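Local coordinates for protein fructose-bisphosphate aldolase (Thermus caldophilus, PDB 2FJK) that belongs to the class II fructose-bisphosphate aldolases, TIM-barrel enzymes, and binds 1,3-dihydroxyacetonephosphate, at residues 43-49 with 74-80; 133-139 with 151-157; 239-243 with 297-301. All coordinates share one frame; numbering follows the deposited sequence.

Interaction 1 of 3, residues 43-49 with 74-80. With 13P (1,3-dihydroxyacetonephosphate), chain E.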
loop_
_atom_site.group_PDB
_atom_site.type_symbol
_atom_site.label_atom_id
_atom_site.label_comp_id
_atom_site.label_asym_id
_atom_site.label_seq_id
_atom_site.Cartn_x
_atom_site.Cartn_y
_atom_site.Cartn_z
ATOM N N PRO A 43 8.383 -3.191 -21.923
ATOM C CA PRO A 43 7.642 -2.175 -21.173
ATOM C C PRO A 43 6.190 -2.534 -21.468
ATOM O O PRO A 43 5.937 -3.234 -22.438
ATOM C CB PRO A 43 8.081 -0.872 -21.837
ATOM C CG PRO A 43 8.382 -1.301 -23.265
ATOM C CD PRO A 43 9.109 -2.595 -23.063
ATOM N N VAL A 44 5.243 -2.094 -20.645
ATOM C CA VAL A 44 3.845 -2.433 -20.891
ATOM C C VAL A 44 2.900 -1.416 -20.265
ATOM O O VAL A 44 3.259 -0.711 -19.322
ATOM C CB VAL A 44 3.502 -3.844 -20.330
ATOM C CG1 VAL A 44 3.513 -3.823 -18.810
ATOM C CG2 VAL A 44 2.140 -4.311 -20.852
ATOM N N ILE A 45 1.691 -1.344 -20.811
ATOM C CA ILE A 45 0.666 -0.439 -20.322
ATOM C C ILE A 45 -0.562 -1.232 -19.898
ATOM O O ILE A 45 -1.081 -2.043 -20.666
ATOM C CB ILE A 45 0.233 0.568 -21.413
ATOM C CG1 ILE A 45 1.384 1.530 -21.722
ATOM C CG2 ILE A 45 -0.982 1.361 -20.949
ATOM C CD1 ILE A 45 1.082 2.505 -22.845
ATOM N N LEU A 46 -1.012 -1.017 -18.668
ATOM C CA LEU A 46 -2.214 -1.683 -18.182
ATOM C C LEU A 46 -3.373 -0.716 -18.450
ATOM O O LEU A 46 -3.426 0.387 -17.898
ATOM C CB LEU A 46 -2.085 -1.999 -16.688
ATOM C CG LEU A 46 -1.016 -3.047 -16.366
ATOM C CD1 LEU A 46 -1.039 -3.401 -14.893
ATOM C CD2 LEU A 46 -1.292 -4.284 -17.179
ATOM N N ALA A 47 -4.285 -1.122 -19.327
ATOM C CA ALA A 47 -5.422 -0.284 -19.688
ATOM C C ALA A 47 -6.702 -0.709 -18.992
ATOM O O ALA A 47 -7.044 -1.891 -18.949
ATOM C CB ALA A 47 -5.627 -0.304 -21.215
ATOM N N LEU A 48 -7.400 0.264 -18.430
ATOM C CA LEU A 48 -8.651 -0.017 -17.769
ATOM C C LEU A 48 -9.749 0.906 -18.275
ATOM O O LEU A 48 -9.708 2.106 -18.052
ATOM C CB LEU A 48 -8.520 0.147 -16.258
ATOM C CG LEU A 48 -7.819 -0.955 -15.470
ATOM C CD1 LEU A 48 -6.306 -0.879 -15.691
ATOM C CD2 LEU A 48 -8.161 -0.786 -13.997
ATOM N N SER A 49 -10.742 0.335 -18.942
ATOM C CA SER A 49 -11.856 1.127 -19.446
ATOM C C SER A 49 -12.666 1.565 -18.237
ATOM O O SER A 49 -12.326 1.245 -17.088
ATOM C CB SER A 49 -12.736 0.270 -20.349
ATOM O OG SER A 49 -13.384 -0.736 -19.573
ATOM N N PRO A 74 9.180 -1.317 -17.129
ATOM C CA PRO A 74 8.370 -0.093 -17.059
ATOM C C PRO A 74 6.902 -0.425 -17.278
ATOM O O PRO A 74 6.557 -1.087 -18.254
ATOM C CB PRO A 74 8.926 0.769 -18.196
ATOM C CG PRO A 74 10.347 0.247 -18.372
ATOM C CD PRO A 74 10.156 -1.240 -18.228
ATOM N N VAL A 75 6.047 0.027 -16.369
ATOM C CA VAL A 75 4.615 -0.221 -16.478
ATOM C C VAL A 75 3.810 1.055 -16.266
ATOM O O VAL A 75 4.031 1.783 -15.299
ATOM C CB VAL A 75 4.127 -1.256 -15.436
ATOM C CG1 VAL A 75 2.603 -1.344 -15.466
ATOM C CG2 VAL A 75 4.743 -2.623 -15.717
ATOM N N ALA A 76 2.874 1.315 -17.175
ATOM C CA ALA A 76 2.003 2.483 -17.075
ATOM C C ALA A 76 0.573 1.988 -16.891
ATOM O O ALA A 76 0.192 0.955 -17.442
ATOM C CB ALA A 76 2.098 3.334 -18.341
ATOM N N VAL A 77 -0.206 2.724 -16.105
ATOM C CA VAL A 77 -1.604 2.390 -15.860
ATOM C C VAL A 77 -2.462 3.519 -16.468
ATOM O O VAL A 77 -2.506 4.626 -15.931
ATOM C CB VAL A 77 -1.858 2.257 -14.345
ATOM C CG1 VAL A 77 -3.326 1.962 -14.074
ATOM C CG2 VAL A 77 -0.961 1.140 -13.769
ATOM N N HIS A 78 -3.115 3.230 -17.601
ATOM C CA HIS A 78 -3.943 4.211 -18.322
ATOM C C HIS A 78 -5.452 3.988 -18.243
ATOM O O HIS A 78 -5.916 2.850 -18.205
ATOM C CB HIS A 78 -3.566 4.244 -19.808
ATOM C CG HIS A 78 -2.185 4.748 -20.083
ATOM N ND1 HIS A 78 -1.854 5.397 -21.254
ATOM C CD2 HIS A 78 -1.046 4.687 -19.352
ATOM C CE1 HIS A 78 -0.572 5.718 -21.231
ATOM N NE2 HIS A 78 -0.058 5.299 -20.088
ATOM N N LEU A 79 -6.209 5.086 -18.257
ATOM C CA LEU A 79 -7.668 5.036 -18.196
ATOM C C LEU A 79 -8.294 4.493 -19.489
ATOM O O LEU A 79 -9.050 3.536 -19.451
ATOM C CB LEU A 79 -8.240 6.423 -17.876
ATOM C CG LEU A 79 -9.744 6.649 -18.111
ATOM C CD1 LEU A 79 -10.573 5.620 -17.352
ATOM C CD2 LEU A 79 -10.117 8.062 -17.668
ATOM N N ASP A 80 -7.999 5.088 -20.635
ATOM C CA ASP A 80 -8.575 4.565 -21.881
ATOM C C ASP A 80 -10.047 4.969 -22.126
ATOM O O ASP A 80 -10.981 4.457 -21.494
ATOM C CB ASP A 80 -8.442 3.030 -21.902
ATOM C CG ASP A 80 -8.748 2.423 -23.261
ATOM O OD1 ASP A 80 -8.207 2.926 -24.269
ATOM O OD2 ASP A 80 -9.514 1.434 -23.320
HETATM P P 13P E . -10.138 -4.068 -29.602
HETATM O O1P 13P E . -11.676 -4.470 -29.386
HETATM O O2P 13P E . -9.882 -4.101 -31.164
HETATM O O3P 13P E . -9.229 -5.123 -28.900
HETATM O O1 13P E . -9.904 -2.607 -28.976
HETATM C C1 13P E . -8.643 -2.313 -28.378
HETATM C C2 13P E . -8.646 -0.821 -28.154
HETATM O O2 13P E . -8.918 -0.073 -29.090
HETATM C C3 13P E . -8.317 -0.235 -26.782
HETATM O O3 13P E . -8.501 1.177 -26.788
#
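Ile45 lies over the imidazole of His78, across two neighbouring parallel strands of the TIM barrel, 44-47 and 75-78, which helix 50-68 links into a beta-alpha-beta unit. The ring is met over its face: Ile45 CG2 sits 3.9 Å from the centroid of the His78 ring and only 20° off its normal, a CH-pi contact, while Ile45 CD1 lies near CE1 of the same His78 ring. With CG2 anti to the backbone N and CG1 beside it (chi1 -68°), the branched residue gives both methyls to the ring and its CG1 methylene to Ala76, Ile45 CG1 lying 3.9 Å from Ala76 CB. The His78 ring points to the face that also carries Ala47, and its ND1 is hydrogen-bonded to Lys249 NZ. The four residues of these strands on the other face, Val44, Leu46, Val75 and Val77, are all aliphatic and pack against helices 27-38 and 50-68, as suits the layer between strands and helices. There Val44 and Val75 stand side by side, pointing the same way, with Val44 CG1 3.5 Å from Val75 CG2. Five backbone bonds zip the strands together in parallel fashion; one of them, from Leu46 N to Ala76 O, measures 2.6 Å. Beyond the strand ends Ser49 caps the following helix through Ala52 N, and Asp80 enters the ligand pocket. Its carboxylate, carried there with CG anti to the backbone N (chi1 -168°), accepts a hydrogen bond from 1,3-dihydroxyacetonephosphate, with ligand O3 3.1 Å from Asp80 OD1.

Interaction 2 of 3, residues 133-139 with 151-157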
loop_
_atom_site.group_PDB
_atom_site.type_symbol
_atom_site.label_atom_id
_atom_site.label_comp_id
_atom_site.label_asym_id
_atom_site.label_seq_id
_atom_site.Cartn_x
_atom_site.Cartn_y
_atom_site.Cartn_z
ATOM N N LEU A 133 -8.555 12.443 -31.873
ATOM C CA LEU A 133 -9.171 13.289 -32.882
ATOM C C LEU A 133 -9.592 12.361 -34.016
ATOM O O LEU A 133 -8.779 11.586 -34.528
ATOM C CB LEU A 133 -8.160 14.312 -33.395
ATOM C CG LEU A 133 -8.668 15.377 -34.361
ATOM C CD1 LEU A 133 -9.826 16.177 -33.728
ATOM C CD2 LEU A 133 -7.504 16.290 -34.716
ATOM N N GLY A 134 -10.860 12.436 -34.403
ATOM C CA GLY A 134 -11.361 11.574 -35.457
ATOM C C GLY A 134 -12.053 10.381 -34.826
ATOM O O GLY A 134 -11.658 9.932 -33.754
ATOM N N ARG A 135 -13.085 9.866 -35.480
ATOM C CA ARG A 135 -13.825 8.732 -34.948
ATOM C C ARG A 135 -13.218 7.414 -35.397
ATOM O O ARG A 135 -12.883 7.246 -36.567
ATOM C CB ARG A 135 -15.278 8.806 -35.402
ATOM C CG ARG A 135 -16.184 7.777 -34.765
ATOM C CD ARG A 135 -17.267 8.462 -33.960
ATOM N NE ARG A 135 -17.912 9.515 -34.740
ATOM C CZ ARG A 135 -18.946 10.236 -34.317
ATOM N NH1 ARG A 135 -19.460 10.021 -33.112
ATOM N NH2 ARG A 135 -19.466 11.172 -35.099
ATOM N N LEU A 136 -13.084 6.478 -34.463
ATOM C CA LEU A 136 -12.516 5.170 -34.772
ATOM C C LEU A 136 -13.529 4.306 -35.497
ATOM O O LEU A 136 -14.149 3.424 -34.907
ATOM C CB LEU A 136 -12.061 4.452 -33.499
ATOM C CG LEU A 136 -10.722 4.846 -32.877
ATOM C CD1 LEU A 136 -10.511 4.036 -31.607
ATOM C CD2 LEU A 136 -9.598 4.591 -33.859
ATOM N N ALA A 137 -13.696 4.575 -36.783
ATOM C CA ALA A 137 -14.623 3.820 -37.602
ATOM C C ALA A 137 -13.869 3.319 -38.820
ATOM O O ALA A 137 -12.972 3.998 -39.330
ATOM C CB ALA A 137 -15.786 4.708 -38.030
ATOM N N GLY A 138 -14.219 2.123 -39.276
ATOM C CA GLY A 138 -13.557 1.578 -40.445
ATOM C C GLY A 138 -14.044 2.282 -41.698
ATOM O O GLY A 138 -15.074 2.956 -41.679
ATOM N N ILE A 139 -13.293 2.134 -42.785
ATOM C CA ILE A 139 -13.646 2.736 -44.066
ATOM C C ILE A 139 -13.095 1.905 -45.212
ATOM O O ILE A 139 -12.006 1.341 -45.116
ATOM C CB ILE A 139 -13.100 4.184 -44.208
ATOM C CG1 ILE A 139 -11.745 4.314 -43.513
ATOM C CG2 ILE A 139 -14.103 5.171 -43.660
ATOM C CD1 ILE A 139 -10.626 3.542 -44.172
ATOM N N LEU A 151 -14.727 11.388 -41.751
ATOM C CA LEU A 151 -14.195 10.502 -40.728
ATOM C C LEU A 151 -12.677 10.517 -40.837
ATOM O O LEU A 151 -12.126 11.078 -41.782
ATOM C CB LEU A 151 -14.704 9.078 -40.956
ATOM C CG LEU A 151 -14.200 8.004 -39.991
ATOM C CD1 LEU A 151 -14.867 8.201 -38.638
ATOM C CD2 LEU A 151 -14.503 6.617 -40.542
ATOM N N LEU A 152 -12.011 9.898 -39.870
ATOM C CA LEU A 152 -10.555 9.807 -39.859
ATOM C C LEU A 152 -9.843 11.124 -39.587
ATOM O O LEU A 152 -10.230 12.180 -40.084
ATOM C CB LEU A 152 -10.055 9.211 -41.176
ATOM C CG LEU A 152 -10.732 7.904 -41.611
ATOM C CD1 LEU A 152 -10.042 7.382 -42.861
ATOM C CD2 LEU A 152 -10.665 6.870 -40.496
ATOM N N THR A 153 -8.781 11.032 -38.794
ATOM C CA THR A 153 -7.973 12.176 -38.400
ATOM C C THR A 153 -7.376 12.961 -39.558
ATOM O O THR A 153 -6.830 12.387 -40.500
ATOM C CB THR A 153 -6.806 11.735 -37.499
ATOM O OG1 THR A 153 -7.311 10.935 -36.423
ATOM C CG2 THR A 153 -6.082 12.950 -36.930
ATOM N N ASN A 154 -7.481 14.282 -39.469
ATOM C CA ASN A 154 -6.928 15.181 -40.473
ATOM C C ASN A 154 -5.639 15.731 -39.853
ATOM O O ASN A 154 -5.678 16.390 -38.811
ATOM C CB ASN A 154 -7.911 16.320 -40.749
ATOM C CG ASN A 154 -7.316 17.409 -41.629
ATOM O OD1 ASN A 154 -7.060 17.205 -42.817
ATOM N ND2 ASN A 154 -7.093 18.577 -41.043
ATOM N N PRO A 155 -4.483 15.464 -40.480
ATOM C CA PRO A 155 -3.191 15.935 -39.970
ATOM C C PRO A 155 -3.139 17.375 -39.457
ATOM O O PRO A 155 -2.822 17.601 -38.287
ATOM C CB PRO A 155 -2.232 15.671 -41.139
ATOM C CG PRO A 155 -3.131 15.542 -42.338
ATOM C CD PRO A 155 -4.313 14.812 -41.789
ATOM N N GLU A 156 -3.443 18.348 -40.312
ATOM C CA GLU A 156 -3.414 19.745 -39.889
ATOM C C GLU A 156 -4.186 19.929 -38.596
ATOM O O GLU A 156 -3.722 20.596 -37.674
ATOM C CB GLU A 156 -4.016 20.654 -40.962
ATOM C CG GLU A 156 -3.021 21.168 -41.976
ATOM C CD GLU A 156 -2.285 20.056 -42.680
ATOM O OE1 GLU A 156 -2.919 19.011 -42.960
ATOM O OE2 GLU A 156 -1.078 20.230 -42.965
ATOM N N GLU A 157 -5.376 19.345 -38.542
ATOM C CA GLU A 157 -6.208 19.439 -37.350
ATOM C C GLU A 157 -5.479 18.820 -36.168
ATOM O O GLU A 157 -5.561 19.315 -35.047
ATOM C CB GLU A 157 -7.530 18.699 -37.554
ATOM C CG GLU A 157 -8.566 19.452 -38.354
ATOM C CD GLU A 157 -9.882 18.704 -38.416
ATOM O OE1 GLU A 157 -10.358 18.260 -37.349
ATOM O OE2 GLU A 157 -10.443 18.568 -39.529
#
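Leu151 holds its CG anti to the backbone N (chi1 178°), and this throws its two methyls across the segment 133-139, where CD1 meets Arg135 and CD2 meets Ala137. The side chains of Arg135 and Leu151 cross at about a right angle. Arg135 CB touches the leucine, 3.3 Å from Leu151 CD1, while the guanidinium leads away. The packing beside it is tight: Ala137 CB lies 3.4 Å from Leu151 CD2, and Ile139 CG2 presses on the same methyl from another direction. A small alanine suits so close an approach. Ile139 turns CG1 between its backbone N and carbonyl carbon (chi1 35°) and meets Leu152 tip to tip, with Ile139 CG1 3.6 Å from Leu152 CD1. All this happens where the loop after barrel strand 128-133 meets the turn between helices 146-150 and 155-164, at the rim of the TIM barrel. Nearer the strand, Thr153 OG1 donates a very short hydrogen bond, 2.5 Å, to Leu133 O; Thr153 OG1 in turn accepts a hydrogen bond from Ala173 N, so the hydroxyl is both donor and acceptor, which fixes its rotation. Gly134 slips past the Thr153 backbone at a point where a CB would collide with Thr153 N. Leu133, buried and aliphatic, sends CD2 to the start of helix 155-164, 3.7 Å from Glu157 CB.

Interaction 3 of 3, residues 239-243 with 297-301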
loop_
_atom_site.group_PDB
_atom_site.type_symbol
_atom_site.label_atom_id
_atom_site.label_comp_id
_atom_site.label_asym_id
_atom_site.label_seq_id
_atom_site.Cartn_x
_atom_site.Cartn_y
_atom_site.Cartn_z
ATOM N N ILE A 239 -0.058 -3.401 -38.873
ATOM C CA ILE A 239 0.391 -2.998 -37.547
ATOM C C ILE A 239 1.880 -2.616 -37.630
ATOM O O ILE A 239 2.307 -1.619 -37.056
ATOM C CB ILE A 239 0.201 -4.146 -36.517
ATOM C CG1 ILE A 239 -1.293 -4.382 -36.274
ATOM C CG2 ILE A 239 0.926 -3.808 -35.201
ATOM C CD1 ILE A 239 -2.003 -3.238 -35.552
ATOM N N LYS A 240 2.660 -3.400 -38.363
ATOM C CA LYS A 240 4.090 -3.127 -38.493
ATOM C C LYS A 240 4.394 -1.793 -39.174
ATOM O O LYS A 240 5.191 -0.997 -38.680
ATOM C CB LYS A 240 4.778 -4.258 -39.265
ATOM C CG LYS A 240 4.959 -5.536 -38.471
ATOM C CD LYS A 240 5.580 -6.612 -39.343
ATOM C CE LYS A 240 5.802 -7.896 -38.565
ATOM N NZ LYS A 240 6.363 -8.969 -39.435
ATOM N N LYS A 241 3.764 -1.559 -40.317
ATOM C CA LYS A 241 3.977 -0.322 -41.057
ATOM C C LYS A 241 3.529 0.854 -40.202
ATOM O O LYS A 241 4.255 1.839 -40.052
ATOM C CB LYS A 241 3.182 -0.354 -42.361
ATOM C CG LYS A 241 3.482 0.784 -43.325
ATOM C CD LYS A 241 2.735 0.553 -44.630
ATOM C CE LYS A 241 3.081 1.594 -45.686
ATOM N NZ LYS A 241 2.422 1.285 -46.988
ATOM N N ALA A 242 2.333 0.743 -39.632
ATOM C CA ALA A 242 1.802 1.809 -38.791
ATOM C C ALA A 242 2.795 2.137 -37.684
ATOM O O ALA A 242 3.015 3.308 -37.361
ATOM C CB ALA A 242 0.457 1.394 -38.195
ATOM N N ILE A 243 3.399 1.102 -37.107
ATOM C CA ILE A 243 4.380 1.306 -36.045
ATOM C C ILE A 243 5.633 1.964 -36.607
ATOM O O ILE A 243 6.213 2.848 -35.980
ATOM C CB ILE A 243 4.778 -0.020 -35.372
ATOM C CG1 ILE A 243 3.579 -0.596 -34.614
ATOM C CG2 ILE A 243 5.944 0.215 -34.418
ATOM C CD1 ILE A 243 3.819 -1.981 -34.049
ATOM N N GLU A 297 5.817 -9.388 -29.491
ATOM C CA GLU A 297 6.755 -9.761 -30.554
ATOM C C GLU A 297 6.431 -8.958 -31.808
ATOM O O GLU A 297 7.317 -8.499 -32.512
ATOM C CB GLU A 297 6.641 -11.237 -30.914
ATOM C CG GLU A 297 7.184 -12.203 -29.900
ATOM C CD GLU A 297 7.234 -13.612 -30.451
ATOM O OE1 GLU A 297 6.173 -14.127 -30.868
ATOM O OE2 GLU A 297 8.336 -14.202 -30.476
ATOM N N LEU A 298 5.144 -8.813 -32.088
ATOM C CA LEU A 298 4.693 -8.071 -33.254
ATOM C C LEU A 298 4.988 -6.582 -33.093
ATOM O O LEU A 298 5.306 -5.897 -34.061
ATOM C CB LEU A 298 3.190 -8.289 -33.454
ATOM C CG LEU A 298 2.487 -7.500 -34.560
ATOM C CD1 LEU A 298 3.107 -7.841 -35.918
ATOM C CD2 LEU A 298 1.000 -7.835 -34.541
ATOM N N PHE A 299 4.902 -6.092 -31.860
ATOM C CA PHE A 299 5.138 -4.677 -31.579
ATOM C C PHE A 299 6.609 -4.289 -31.503
ATOM O O PHE A 299 6.948 -3.112 -31.613
ATOM C CB PHE A 299 4.437 -4.268 -30.275
ATOM C CG PHE A 299 2.929 -4.427 -30.306
ATOM C CD1 PHE A 299 2.247 -4.579 -31.509
ATOM C CD2 PHE A 299 2.193 -4.390 -29.121
ATOM C CE1 PHE A 299 0.851 -4.691 -31.533
ATOM C CE2 PHE A 299 0.800 -4.498 -29.133
ATOM C CZ PHE A 299 0.128 -4.650 -30.342
ATOM N N GLY A 300 7.483 -5.271 -31.310
ATOM C CA GLY A 300 8.900 -4.970 -31.223
ATOM C C GLY A 300 9.334 -4.409 -29.879
ATOM O O GLY A 300 10.354 -3.723 -29.787
ATOM N N SER A 301 8.565 -4.693 -28.831
ATOM C CA SER A 301 8.898 -4.212 -27.493
ATOM C C SER A 301 9.672 -5.278 -26.708
ATOM O O SER A 301 10.016 -5.081 -25.541
ATOM C CB SER A 301 7.622 -3.860 -26.724
ATOM O OG SER A 301 6.887 -5.037 -26.435
#
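Ile239 CG2 touches the rim of the Phe299 ring, lying near the ring plane 3.8 Å from Phe299 CE1, where two outer helices of the TIM barrel, 236-244 and 277-299, meet. One turn on along the first helix, the Ile243 and Phe299 side chains cross at about a right angle, with Ile243 CD1 4.0 Å from Phe299 CD1 and slightly nearer still to Phe299 CA. Two isoleucines, about one helical turn apart, thus both meet the CD1/CE1 side of the ring, and their branched aliphatic chains suit this buried, apolar contact. Leu298 is partly exposed and lies between Ile239 and the exposed Lys240. With CG anti to the backbone N (chi1 175°) it reaches over to Ile239, Leu298 CG being 4.1 Å from Ile239 CG2, and then gives its CD1 to Lys240. That lysine runs extended across the leucine at about a right angle, and its methylenes CG and CE do the touching, Lys240 CE standing 3.8 Å from Leu298 CD1; a lysine can thus line an apolar neighbour with its chain while its ammonium keeps to the outside, in a long, weak ion pair with Glu237. Behind this first shell, Ile250 of strand 247-252 packs against Ile239, Ile243 and Phe299 alike, tying both helices to the barrel wall. The spacing of the isoleucines is set by their own helix, in which Ile243 N is hydrogen-bonded to Ile239 O at 2.9 Å.

Overall arrangement
The three contacts sample different parts of one barrel: interaction 1 pairs two strands of its wall, interaction 2 sits at its rim, and interaction 3 joins two helices outside it. Interactions 1 and 3 touch, Pro43 CD lying 3.6 Å from Ser301 O, although their centres are 18 Å apart. Interaction 2 stands off from both, its nearest atoms about 8 Å from interaction 1 and about 11 Å from interaction 3. Among them, interaction 1 meets the ligand directly, through Asp80. The side chain of Ile239 in interaction 3 lies about 9 Å from 1,3-dihydroxyacetonephosphate, and Gly138 in interaction 2 about 11 Å from it.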